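Methylmalonyl-CoA carboxyltransferase 12S subunit (Propionibacterium freudenreichii, PDB 1ON3) catalyses transfer of the carboxyl group of methylmalonyl-CoA to the biotin of the 1.3S subunit, as the homohexameric core of transcarboxylase. Local coordinates at residues E[401-406]-E[427-432]; E[328-333]-E[365-370]; E[290-295]-E[405-410]. All coordinates share one frame; numbering follows the deposited sequence.

Contact 1. Residues E[401-406]-E[427-432]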
ATOM      1  N   PRO E 401      23.545   1.838   2.784  1.00 11.98           N
ATOM      2  CA  PRO E 401      24.712   2.114   1.940  1.00 13.74           C
ATOM      3  C   PRO E 401      25.802   1.120   2.353  1.00 12.84           C
ATOM      4  O   PRO E 401      25.990   0.864   3.543  1.00  8.74           O
ATOM      5  CB  PRO E 401      25.085   3.551   2.321  1.00  7.88           C
ATOM      6  CG  PRO E 401      23.740   4.170   2.610  1.00  9.43           C
ATOM      7  CD  PRO E 401      23.023   3.073   3.397  1.00 11.58           C
ATOM      8  N   LYS E 402      26.491   0.544   1.372  1.00 13.38           N
ATOM      9  CA  LYS E 402      27.571  -0.402   1.635  1.00 10.79           C
ATOM     10  C   LYS E 402      28.809   0.095   0.900  1.00  9.17           C
ATOM     11  O   LYS E 402      28.813   0.174  -0.323  1.00  9.82           O
ATOM     12  CB  LYS E 402      27.165  -1.801   1.155  1.00  8.19           C
ATOM     13  CG  LYS E 402      26.065  -2.424   2.040  1.00 11.35           C
ATOM     14  CD  LYS E 402      25.560  -3.771   1.511  1.00 16.50           C
ATOM     15  CE  LYS E 402      24.732  -3.601   0.264  1.00 18.07           C
ATOM     16  NZ  LYS E 402      24.238  -4.896  -0.283  1.00 12.19           N
ATOM     17  N   ILE E 403      29.847   0.443   1.654  1.00 11.37           N
ATOM     18  CA  ILE E 403      31.086   0.968   1.076  1.00 11.08           C
ATOM     19  C   ILE E 403      32.247   0.065   1.458  1.00 12.16           C
ATOM     20  O   ILE E 403      32.471  -0.218   2.640  1.00 12.60           O
ATOM     21  CB  ILE E 403      31.388   2.380   1.606  1.00 13.70           C
ATOM     22  CG1 ILE E 403      30.151   3.270   1.459  1.00 11.75           C
ATOM     23  CG2 ILE E 403      32.607   2.947   0.883  1.00 11.50           C
ATOM     24  CD1 ILE E 403      29.739   3.536   0.032  1.00 18.16           C
ATOM     25  N   THR E 404      33.018  -0.346   0.457  1.00 10.51           N
ATOM     26  CA  THR E 404      34.108  -1.267   0.688  1.00  8.29           C
ATOM     27  C   THR E 404      35.474  -0.773   0.195  1.00 10.32           C
ATOM     28  O   THR E 404      35.615  -0.327  -0.937  1.00 13.18           O
ATOM     29  CB  THR E 404      33.769  -2.619   0.017  1.00 11.32           C
ATOM     30  OG1 THR E 404      32.627  -3.199   0.678  1.00 14.33           O
ATOM     31  CG2 THR E 404      34.946  -3.580   0.075  1.00 12.08           C
ATOM     32  N   VAL E 405      36.468  -0.868   1.061  1.00 12.40           N
ATOM     33  CA  VAL E 405      37.825  -0.457   0.735  1.00 13.66           C
ATOM     34  C   VAL E 405      38.715  -1.690   0.834  1.00 11.82           C
ATOM     35  O   VAL E 405      38.804  -2.328   1.892  1.00 11.67           O
ATOM     36  CB  VAL E 405      38.336   0.638   1.715  1.00 13.27           C
ATOM     37  CG1 VAL E 405      39.759   1.056   1.345  1.00 14.10           C
ATOM     38  CG2 VAL E 405      37.414   1.866   1.652  1.00  8.99           C
ATOM     39  N   VAL E 406      39.364  -2.041  -0.275  1.00 12.94           N
ATOM     40  CA  VAL E 406      40.246  -3.202  -0.277  1.00 13.56           C
ATOM     41  C   VAL E 406      41.673  -2.755   0.022  1.00 14.19           C
ATOM     42  O   VAL E 406      42.301  -2.088  -0.802  1.00 15.16           O
ATOM     43  CB  VAL E 406      40.210  -3.938  -1.636  1.00 13.56           C
ATOM     44  CG1 VAL E 406      41.115  -5.163  -1.577  1.00 12.41           C
ATOM     45  CG2 VAL E 406      38.779  -4.337  -1.967  1.00 14.81           C
ATOM     46  N   ALA E 427      29.927   1.532  -3.399  1.00 12.75           N
ATOM     47  CA  ALA E 427      31.202   2.114  -3.813  1.00 13.49           C
ATOM     48  C   ALA E 427      32.314   1.193  -3.339  1.00 16.18           C
ATOM     49  O   ALA E 427      32.292   0.725  -2.198  1.00 14.58           O
ATOM     50  CB  ALA E 427      31.385   3.511  -3.200  1.00 13.97           C
ATOM     51  N   VAL E 428      33.277   0.918  -4.217  1.00 15.20           N
ATOM     52  CA  VAL E 428      34.389   0.058  -3.846  1.00 12.86           C
ATOM     53  C   VAL E 428      35.708   0.719  -4.247  1.00 16.55           C
ATOM     54  O   VAL E 428      35.851   1.180  -5.381  1.00 16.20           O
ATOM     55  CB  VAL E 428      34.290  -1.320  -4.529  1.00 12.66           C
ATOM     56  CG1 VAL E 428      35.403  -2.204  -4.048  1.00 15.26           C
ATOM     57  CG2 VAL E 428      32.930  -1.982  -4.219  1.00 15.66           C
ATOM     58  N   TYR E 429      36.660   0.785  -3.320  1.00 13.77           N
ATOM     59  CA  TYR E 429      37.954   1.386  -3.645  1.00 14.97           C
ATOM     60  C   TYR E 429      39.077   0.415  -3.356  1.00 17.84           C
ATOM     61  O   TYR E 429      39.009  -0.355  -2.398  1.00 15.43           O
ATOM     62  CB  TYR E 429      38.201   2.661  -2.837  1.00 15.99           C
ATOM     63  CG  TYR E 429      37.093   3.660  -2.942  1.00 16.12           C
ATOM     64  CD1 TYR E 429      36.121   3.743  -1.952  1.00 15.80           C
ATOM     65  CD2 TYR E 429      36.960   4.471  -4.071  1.00 18.18           C
ATOM     66  CE1 TYR E 429      35.031   4.599  -2.081  1.00 20.38           C
ATOM     67  CE2 TYR E 429      35.860   5.339  -4.211  1.00 18.34           C
ATOM     68  CZ  TYR E 429      34.900   5.386  -3.205  1.00 21.75           C
ATOM     69  OH  TYR E 429      33.784   6.188  -3.321  1.00 19.73           O
ATOM     70  N   ALA E 430      40.115   0.465  -4.185  1.00 14.01           N
ATOM     71  CA  ALA E 430      41.275  -0.394  -4.002  1.00 14.80           C
ATOM     72  C   ALA E 430      42.506   0.445  -3.655  1.00 17.17           C
ATOM     73  O   ALA E 430      42.758   1.476  -4.288  1.00 17.06           O
ATOM     74  CB  ALA E 430      41.543  -1.187  -5.284  1.00 16.92           C
ATOM     75  N   TRP E 431      43.240   0.030  -2.626  1.00 11.59           N
ATOM     76  CA  TRP E 431      44.477   0.713  -2.275  1.00 10.99           C
ATOM     77  C   TRP E 431      45.430   0.162  -3.327  1.00 12.48           C
ATOM     78  O   TRP E 431      45.097  -0.817  -3.997  1.00 14.43           O
ATOM     79  CB  TRP E 431      44.956   0.317  -0.887  1.00 11.02           C
ATOM     80  CG  TRP E 431      44.360   1.146   0.224  1.00 12.25           C
ATOM     81  CD1 TRP E 431      43.211   1.892   0.176  1.00 11.95           C
ATOM     82  CD2 TRP E 431      44.884   1.301   1.541  1.00 13.79           C
ATOM     83  NE1 TRP E 431      42.993   2.506   1.394  1.00 12.57           N
ATOM     84  CE2 TRP E 431      44.007   2.158   2.248  1.00 15.55           C
ATOM     85  CE3 TRP E 431      46.015   0.800   2.199  1.00 14.60           C
ATOM     86  CZ2 TRP E 431      44.228   2.520   3.577  1.00 12.99           C
ATOM     87  CZ3 TRP E 431      46.234   1.163   3.520  1.00 16.88           C
ATOM     88  CH2 TRP E 431      45.339   2.019   4.198  1.00 13.91           C
ATOM     89  N   PRO E 432      46.624   0.766  -3.488  1.00 15.59           N
ATOM     90  CA  PRO E 432      47.553   0.248  -4.504  1.00 14.38           C
ATOM     91  C   PRO E 432      48.070  -1.139  -4.148  1.00 15.09           C
ATOM     92  O   PRO E 432      48.670  -1.819  -4.971  1.00 17.09           O
ATOM     93  CB  PRO E 432      48.675   1.290  -4.514  1.00 17.61           C
ATOM     94  CG  PRO E 432      47.986   2.557  -4.074  1.00 13.70           C
ATOM     95  CD  PRO E 432      47.121   2.036  -2.932  1.00 16.17           C
TER

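Contact 2. Residues E[328-333]-E[365-370]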
ATOM      1  N   VAL E 328      28.181   4.713  11.591  1.00 10.84           N
ATOM      2  CA  VAL E 328      28.500   3.695  10.588  1.00 11.62           C
ATOM      3  C   VAL E 328      28.969   2.438  11.321  1.00 10.25           C
ATOM      4  O   VAL E 328      29.429   2.504  12.471  1.00 10.76           O
ATOM      5  CB  VAL E 328      29.655   4.113   9.603  1.00 11.15           C
ATOM      6  CG1 VAL E 328      29.250   5.348   8.811  1.00 13.60           C
ATOM      7  CG2 VAL E 328      30.957   4.339  10.365  1.00 15.78           C
ATOM      8  N   GLY E 329      28.836   1.299  10.655  1.00 11.74           N
ATOM      9  CA  GLY E 329      29.297   0.043  11.215  1.00 11.40           C
ATOM     10  C   GLY E 329      30.480  -0.400  10.363  1.00 11.74           C
ATOM     11  O   GLY E 329      30.370  -0.488   9.138  1.00 12.04           O
ATOM     12  N   ILE E 330      31.609  -0.688  10.999  1.00  8.03           N
ATOM     13  CA  ILE E 330      32.807  -1.096  10.269  1.00 10.63           C
ATOM     14  C   ILE E 330      33.072  -2.581  10.469  1.00 10.96           C
ATOM     15  O   ILE E 330      33.017  -3.066  11.591  1.00 12.32           O
ATOM     16  CB  ILE E 330      34.044  -0.286  10.737  1.00 13.69           C
ATOM     17  CG1 ILE E 330      33.826   1.199  10.411  1.00 17.45           C
ATOM     18  CG2 ILE E 330      35.315  -0.818  10.074  1.00 10.10           C
ATOM     19  CD1 ILE E 330      34.906   2.108  10.883  1.00 19.36           C
ATOM     20  N   VAL E 331      33.325  -3.285   9.366  1.00  8.60           N
ATOM     21  CA  VAL E 331      33.611  -4.725   9.373  1.00  9.11           C
ATOM     22  C   VAL E 331      34.975  -4.818   8.692  1.00  7.33           C
ATOM     23  O   VAL E 331      35.120  -4.458   7.524  1.00 10.79           O
ATOM     24  CB  VAL E 331      32.550  -5.497   8.559  1.00  8.67           C
ATOM     25  CG1 VAL E 331      32.809  -7.006   8.634  1.00  6.59           C
ATOM     26  CG2 VAL E 331      31.148  -5.180   9.109  1.00 11.89           C
ATOM     27  N   ALA E 332      35.967  -5.308   9.424  1.00 10.28           N
ATOM     28  CA  ALA E 332      37.323  -5.356   8.910  1.00 11.82           C
ATOM     29  C   ALA E 332      38.090  -6.619   9.299  1.00 12.91           C
ATOM     30  O   ALA E 332      38.009  -7.079  10.439  1.00 11.74           O
ATOM     31  CB  ALA E 332      38.070  -4.113   9.414  1.00 13.18           C
ATOM     32  N   ASN E 333      38.840  -7.182   8.356  1.00  8.88           N
ATOM     33  CA  ASN E 333      39.626  -8.370   8.681  1.00 11.63           C
ATOM     34  C   ASN E 333      40.836  -7.949   9.512  1.00  9.64           C
ATOM     35  O   ASN E 333      41.350  -6.837   9.355  1.00 14.00           O
ATOM     36  CB  ASN E 333      40.075  -9.075   7.406  1.00  9.49           C
ATOM     37  CG  ASN E 333      38.939  -9.260   6.421  1.00 14.18           C
ATOM     38  OD1 ASN E 333      38.866  -8.577   5.393  1.00 10.63           O
ATOM     39  ND2 ASN E 333      38.040 -10.186   6.731  1.00 12.67           N
ATOM     40  N   VAL E 365      30.675  -0.140   6.367  1.00 11.73           N
ATOM     41  CA  VAL E 365      31.974   0.121   5.762  1.00 13.89           C
ATOM     42  C   VAL E 365      32.891  -1.071   6.009  1.00 11.08           C
ATOM     43  O   VAL E 365      33.130  -1.461   7.155  1.00 12.88           O
ATOM     44  CB  VAL E 365      32.618   1.394   6.370  1.00 11.33           C
ATOM     45  CG1 VAL E 365      34.014   1.622   5.777  1.00 11.76           C
ATOM     46  CG2 VAL E 365      31.721   2.599   6.101  1.00 10.94           C
ATOM     47  N   GLN E 366      33.383  -1.652   4.922  1.00 12.09           N
ATOM     48  CA  GLN E 366      34.284  -2.806   4.985  1.00 11.38           C
ATOM     49  C   GLN E 366      35.729  -2.429   4.664  1.00 12.77           C
ATOM     50  O   GLN E 366      35.982  -1.645   3.742  1.00 11.74           O
ATOM     51  CB  GLN E 366      33.858  -3.892   3.975  1.00 11.95           C
ATOM     52  CG  GLN E 366      32.544  -4.626   4.290  1.00  8.85           C
ATOM     53  CD  GLN E 366      31.341  -3.695   4.298  1.00 10.41           C
ATOM     54  OE1 GLN E 366      30.657  -3.566   5.313  1.00 10.69           O
ATOM     55  NE2 GLN E 366      31.078  -3.045   3.160  1.00  8.00           N
ATOM     56  N   LEU E 367      36.664  -2.986   5.436  1.00 12.17           N
ATOM     57  CA  LEU E 367      38.100  -2.795   5.202  1.00 14.19           C
ATOM     58  C   LEU E 367      38.587  -4.228   4.967  1.00 13.40           C
ATOM     59  O   LEU E 367      38.571  -5.061   5.876  1.00 11.26           O
ATOM     60  CB  LEU E 367      38.781  -2.173   6.420  1.00 12.21           C
ATOM     61  CG  LEU E 367      38.251  -0.795   6.815  1.00 13.72           C
ATOM     62  CD1 LEU E 367      39.054  -0.292   8.024  1.00 17.33           C
ATOM     63  CD2 LEU E 367      38.344   0.181   5.638  1.00 12.35           C
ATOM     64  N   VAL E 368      39.008  -4.504   3.736  1.00 13.63           N
ATOM     65  CA  VAL E 368      39.395  -5.851   3.343  1.00 12.96           C
ATOM     66  C   VAL E 368      40.871  -6.221   3.191  1.00 12.57           C
ATOM     67  O   VAL E 368      41.637  -5.543   2.506  1.00 12.99           O
ATOM     68  CB  VAL E 368      38.675  -6.231   2.017  1.00 12.96           C
ATOM     69  CG1 VAL E 368      38.955  -7.692   1.657  1.00 11.93           C
ATOM     70  CG2 VAL E 368      37.172  -5.999   2.144  1.00 17.02           C
ATOM     71  N   ASP E 369      41.237  -7.325   3.836  1.00 12.43           N
ATOM     72  CA  ASP E 369      42.571  -7.907   3.767  1.00 12.45           C
ATOM     73  C   ASP E 369      42.354  -9.336   4.255  1.00 11.08           C
ATOM     74  O   ASP E 369      42.663  -9.672   5.393  1.00 11.84           O
ATOM     75  CB  ASP E 369      43.559  -7.179   4.678  1.00 16.65           C
ATOM     76  CG  ASP E 369      44.999  -7.566   4.383  1.00 23.08           C
ATOM     77  OD1 ASP E 369      45.192  -8.535   3.612  1.00 18.19           O
ATOM     78  OD2 ASP E 369      45.930  -6.920   4.915  1.00 18.01           O
ATOM     79  N   VAL E 370      41.800 -10.173   3.383  1.00 15.52           N
ATOM     80  CA  VAL E 370      41.467 -11.551   3.734  1.00 14.14           C
ATOM     81  C   VAL E 370      42.011 -12.537   2.693  1.00 10.76           C
ATOM     82  O   VAL E 370      41.727 -12.424   1.500  1.00 15.36           O
ATOM     83  CB  VAL E 370      39.910 -11.684   3.896  1.00  9.52           C
ATOM     84  CG1 VAL E 370      39.202 -11.360   2.570  1.00  9.30           C
ATOM     85  CG2 VAL E 370      39.535 -13.081   4.406  1.00 14.02           C
TER

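Contact 3. Residues E[290-295]-E[405-410]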
ATOM      1  N   TYR E 290      49.357  -6.695  10.850  1.00 16.69           N
ATOM      2  CA  TYR E 290      49.240  -5.372  11.452  1.00 16.31           C
ATOM      3  C   TYR E 290      47.893  -5.352  12.155  1.00 17.60           C
ATOM      4  O   TYR E 290      47.139  -6.309  12.041  1.00 17.89           O
ATOM      5  CB  TYR E 290      49.273  -4.285  10.371  1.00 15.71           C
ATOM      6  CG  TYR E 290      48.176  -4.398   9.330  1.00 19.16           C
ATOM      7  CD1 TYR E 290      47.002  -3.642   9.427  1.00 13.83           C
ATOM      8  CD2 TYR E 290      48.311  -5.271   8.247  1.00 14.28           C
ATOM      9  CE1 TYR E 290      45.987  -3.758   8.466  1.00 13.50           C
ATOM     10  CE2 TYR E 290      47.313  -5.389   7.281  1.00 17.30           C
ATOM     11  CZ  TYR E 290      46.156  -4.636   7.392  1.00 16.68           C
ATOM     12  OH  TYR E 290      45.192  -4.749   6.415  1.00 11.09           O
ATOM     13  N   ASP E 291      47.600  -4.279  12.883  1.00 15.61           N
ATOM     14  CA  ASP E 291      46.316  -4.160  13.574  1.00 17.18           C
ATOM     15  C   ASP E 291      45.442  -3.266  12.714  1.00 13.91           C
ATOM     16  O   ASP E 291      45.735  -2.085  12.553  1.00 17.02           O
ATOM     17  CB  ASP E 291      46.477  -3.521  14.946  1.00 17.29           C
ATOM     18  CG  ASP E 291      45.233  -3.679  15.808  1.00 20.87           C
ATOM     19  OD1 ASP E 291      44.111  -3.577  15.262  1.00 15.85           O
ATOM     20  OD2 ASP E 291      45.375  -3.891  17.033  1.00 18.69           O
ATOM     21  N   VAL E 292      44.369  -3.825  12.164  1.00 16.03           N
ATOM     22  CA  VAL E 292      43.495  -3.057  11.293  1.00 11.31           C
ATOM     23  C   VAL E 292      42.795  -1.887  11.990  1.00  9.04           C
ATOM     24  O   VAL E 292      42.311  -0.973  11.335  1.00 16.92           O
ATOM     25  CB  VAL E 292      42.452  -3.988  10.612  1.00 14.05           C
ATOM     26  CG1 VAL E 292      41.407  -4.462  11.624  1.00 13.42           C
ATOM     27  CG2 VAL E 292      41.806  -3.276   9.435  1.00 12.28           C
ATOM     28  N   ARG E 293      42.747  -1.901  13.318  1.00 12.45           N
ATOM     29  CA  ARG E 293      42.102  -0.806  14.027  1.00 13.55           C
ATOM     30  C   ARG E 293      42.957   0.456  13.920  1.00 17.72           C
ATOM     31  O   ARG E 293      42.475   1.553  14.167  1.00 15.16           O
ATOM     32  CB  ARG E 293      41.845  -1.188  15.488  1.00 14.04           C
ATOM     33  CG  ARG E 293      40.749  -2.265  15.622  1.00 14.83           C
ATOM     34  CD  ARG E 293      40.741  -2.897  17.005  1.00 13.19           C
ATOM     35  NE  ARG E 293      41.979  -3.635  17.275  1.00 20.09           N
ATOM     36  CZ  ARG E 293      42.116  -4.530  18.252  1.00 21.12           C
ATOM     37  NH1 ARG E 293      41.090  -4.805  19.054  1.00 15.99           N
ATOM     38  NH2 ARG E 293      43.280  -5.141  18.437  1.00 18.99           N
ATOM     39  N   ASP E 294      44.226   0.302  13.549  1.00 16.80           N
ATOM     40  CA  ASP E 294      45.076   1.479  13.368  1.00 19.18           C
ATOM     41  C   ASP E 294      44.603   2.205  12.112  1.00 17.11           C
ATOM     42  O   ASP E 294      44.712   3.428  12.006  1.00 20.47           O
ATOM     43  CB  ASP E 294      46.555   1.084  13.243  1.00 17.07           C
ATOM     44  CG  ASP E 294      47.146   0.647  14.567  1.00 20.02           C
ATOM     45  OD1 ASP E 294      46.660   1.110  15.621  1.00 26.36           O
ATOM     46  OD2 ASP E 294      48.096  -0.147  14.560  1.00 18.05           O
ATOM     47  N   VAL E 295      44.070   1.449  11.155  1.00 12.92           N
ATOM     48  CA  VAL E 295      43.549   2.051   9.940  1.00 12.76           C
ATOM     49  C   VAL E 295      42.234   2.726  10.320  1.00 14.69           C
ATOM     50  O   VAL E 295      41.982   3.876   9.959  1.00 15.97           O
ATOM     51  CB  VAL E 295      43.273   1.000   8.850  1.00 13.84           C
ATOM     52  CG1 VAL E 295      42.574   1.658   7.671  1.00 16.91           C
ATOM     53  CG2 VAL E 295      44.598   0.343   8.403  1.00 14.81           C
ATOM     54  N   VAL E 405      36.468  -0.868   1.061  1.00 12.40           N
ATOM     55  CA  VAL E 405      37.825  -0.457   0.735  1.00 13.66           C
ATOM     56  C   VAL E 405      38.715  -1.690   0.834  1.00 11.82           C
ATOM     57  O   VAL E 405      38.804  -2.328   1.892  1.00 11.67           O
ATOM     58  CB  VAL E 405      38.336   0.638   1.715  1.00 13.27           C
ATOM     59  CG1 VAL E 405      39.759   1.056   1.345  1.00 14.10           C
ATOM     60  CG2 VAL E 405      37.414   1.866   1.652  1.00  8.99           C
ATOM     61  N   VAL E 406      39.364  -2.041  -0.275  1.00 12.94           N
ATOM     62  CA  VAL E 406      40.246  -3.202  -0.277  1.00 13.56           C
ATOM     63  C   VAL E 406      41.673  -2.755   0.022  1.00 14.19           C
ATOM     64  O   VAL E 406      42.301  -2.088  -0.802  1.00 15.16           O
ATOM     65  CB  VAL E 406      40.210  -3.938  -1.636  1.00 13.56           C
ATOM     66  CG1 VAL E 406      41.115  -5.163  -1.577  1.00 12.41           C
ATOM     67  CG2 VAL E 406      38.779  -4.337  -1.967  1.00 14.81           C
ATOM     68  N   LEU E 407      42.173  -3.138   1.199  1.00 13.85           N
ATOM     69  CA  LEU E 407      43.516  -2.776   1.651  1.00 12.67           C
ATOM     70  C   LEU E 407      44.599  -3.653   1.054  1.00 17.15           C
ATOM     71  O   LEU E 407      45.633  -3.153   0.606  1.00 17.39           O
ATOM     72  CB  LEU E 407      43.618  -2.876   3.182  1.00 11.40           C
ATOM     73  CG  LEU E 407      42.547  -2.168   4.026  1.00 14.23           C
ATOM     74  CD1 LEU E 407      42.871  -2.355   5.504  1.00 15.83           C
ATOM     75  CD2 LEU E 407      42.485  -0.686   3.689  1.00 12.36           C
ATOM     76  N   ARG E 408      44.380  -4.964   1.057  1.00 10.41           N
ATOM     77  CA  ARG E 408      45.404  -5.852   0.529  1.00 15.58           C
ATOM     78  C   ARG E 408      44.812  -7.137  -0.047  1.00 14.65           C
ATOM     79  O   ARG E 408      44.191  -7.103  -1.108  1.00 16.50           O
ATOM     80  CB  ARG E 408      46.426  -6.141   1.641  1.00 15.91           C
ATOM     81  CG  ARG E 408      47.775  -6.641   1.158  1.00 18.29           C
ATOM     82  CD  ARG E 408      48.854  -6.460   2.244  1.00 20.06           C
ATOM     83  NE  ARG E 408      48.539  -7.163   3.491  1.00 17.98           N
ATOM     84  CZ  ARG E 408      49.409  -7.356   4.480  1.00 23.16           C
ATOM     85  NH1 ARG E 408      50.653  -6.892   4.371  1.00 17.88           N
ATOM     86  NH2 ARG E 408      49.050  -8.035   5.567  1.00 14.20           N
ATOM     87  N   LYS E 409      44.998  -8.263   0.639  1.00 15.59           N
ATOM     88  CA  LYS E 409      44.475  -9.534   0.146  1.00 14.36           C
ATOM     89  C   LYS E 409      42.945  -9.519   0.055  1.00 19.20           C
ATOM     90  O   LYS E 409      42.265  -8.997   0.942  1.00 15.42           O
ATOM     91  CB  LYS E 409      44.885 -10.686   1.068  1.00 20.52           C
ATOM     92  CG  LYS E 409      46.372 -10.967   1.163  1.00 20.09           C
ATOM     93  CD  LYS E 409      46.948 -11.406  -0.178  1.00 24.35           C
ATOM     94  CE  LYS E 409      48.373 -11.951  -0.016  1.00 28.33           C
ATOM     95  NZ  LYS E 409      49.275 -10.994   0.688  1.00 33.43           N
ATOM     96  N   ALA E 410      42.412 -10.108  -1.011  1.00 15.35           N
ATOM     97  CA  ALA E 410      40.960 -10.204  -1.212  1.00 14.42           C
ATOM     98  C   ALA E 410      40.779 -11.424  -2.111  1.00 11.11           C
ATOM     99  O   ALA E 410      40.530 -11.308  -3.307  1.00 14.75           O
ATOM    100  CB  ALA E 410      40.443  -8.949  -1.890  1.00 15.69           C
TER

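Contact 1. Residues E[401-406]-E[427-432]
Thr404 and Tyr429 meet in the middle of two neighbouring parallel strands in a sheet of the ClpP/crotonase type, and their backbones illustrate the staggered bonding of such a pair. Tyr429 N donates to Thr404 O at 2.8 Å, while Thr404 N reaches back to Ala427 O at 3.0 Å. The same pattern repeats two residues further along, with Val406 N bonded to Tyr429 O and Trp431 N to Val406 O. The strand axes approach to 4.7 Å and diverge by only 11°. Thr404 O has a second visitor, the CA-H of Val428, whose CA lies 3.2 Å from that oxygen.

Ile403, Val405, Ala427 and Tyr429 share one face. The bend in Ile403 (chi2 -65°) turns CD1 over to Ala427 CB, 3.6 Å away. Its other branch, CG2, comes up to the edge of the Tyr429 ring at CE1, and Val405 CG2 meets the same edge near the ring plane. Helix 495-505 covers this face through Ile499 and Ala502, and Arg89 of a second subunit packs on Tyr429. On the other face, that of Thr404 and Val428, Val428 CG1 rests against Thr404 O at 3.6 Å, while the Thr404 hydroxyl is engaged with Cys419 O.

Beyond the last paired residues the indole of Trp431 folds back beside Val405. With chi1 at -180°, Val405 points CG1 opposite its own backbone N, which sets this methyl obliquely against the indole, 3.5 Å from Trp431 NE1.

Contact 2. Residues E[328-333]-E[365-370]
Asn333 grips the neighbouring strand with its side chain as well as its backbone. Its N donates to Leu367 O at 3.3 Å, and its OD1 then accepts Asp369 N at 3.1 Å. A regular parallel pair would offer the backbone carbonyl of Asn333 to that N-H; here the amide oxygen stands in for it. The bond is straight at the hydrogen (170°), although the donor is tilted 23° from the plane of the amide carbonyl. The torsion responsible is chi1 at -48°, which keeps CG beside the residue's own N and carries the amide across to the other strand. There it crosses Val370, whose CB lies 3.6 Å from Asn333 CG, while OD1 also passes close to Val368 CA.

At the other end Val365 is held by both backbone groups: its N donates to Gly329 O, and its O accepts Val331 N at 2.9 Å and is also approached by the CA-H of Ile330. The isopropyl group settles between Val328 and Ile330, with CB 4.2 Å from Ile330 CG1 and CG2 facing Val328 CB. These are the two strands of a beta-alpha-beta unit in the crotonase-type sheet, joined by the crossover helix 344-359.

Leu367 completes the pairing between them. Its N donates to Val331 O, and its CB sits 3.6 Å from Ala332 CB, the methyl that is all of that side chain. The leucine CD1 reaches back to Ile330 CG2, and Val295 and Ile296 of helix 293-299 cover the same leucine. On the opposite face Gln366 lies alongside Val331, pointing the same way; its chain bends at chi2, and its amide bonds to the hydroxyls of Thr404 and Tyr395.

Contact 3. Residues E[290-295]-E[405-410]
Tyr290 and Leu407 touch through side chains alone, for the two backbones stay well apart, the nearest CA atoms being those of Val295 and Leu407 at 9.6 Å. Segment 405-410 turns a corner at Arg408, passing from the main sheet to the small one it forms with strand 435-437, as in the ClpP/crotonase fold, and the entry to helix 293-299 packs against that corner.

Leu407 CD1 is the meeting point: Tyr290 OH lies 3.5 Å from it, and the CG2 methyls of Val292 and Val295 close in at 4.2 and 4.3 Å. Chi1 of Tyr290, at 59°, puts the ring between its own N and carbonyl carbon and aims the phenol at the corner. The ring edge at CE2 then stands over one face of the Arg408 guanidinium, 3.6 Å from NH2, the two planes 74° apart. Asp369 OD2 bonds to both Tyr290 OH and Arg408 NE, while the other guanidinium nitrogens go to backbone oxygens, NH1 to Pro283 O and NH2 to Lys288 O. A phenylalanine here, lacking the hydroxyl, would probably leave Asp369 OD2 with one partner fewer and its carboxylate less firmly placed.

At the helix entry Asp291 supplies a capping bond, OD1 accepting Arg293 N at 2.9 Å. Arg293 also grips this carboxylate side-on, NE on the syn lone pair of OD1 and NH2 on OD2 at 2.8 Å.

How the contacts relate
All three contacts reach one sheet: contact 2 pairs strands 326-333 and 364-370, contact 1 pairs 402-407 and 427-430, and Val405 N bonded to Gln366 O at 2.8 Å joins the two pairs, whose centres lie 9 Å apart. Contact 3 takes over where strand 402-407 ends. Its centre is 8 Å from that of contact 2, to which Val370 N ties it by reaching Lys409 O at 2.7 Å; Leu407 CD2 packs on Trp431 CE2 of contact 1. The ligand lies not far off: the Val370 side chain is about 10 Å from bound methylmalonyl-CoA, and Gly412 and Gly413 of a pocket for that ligand follow strand 409-411 directly.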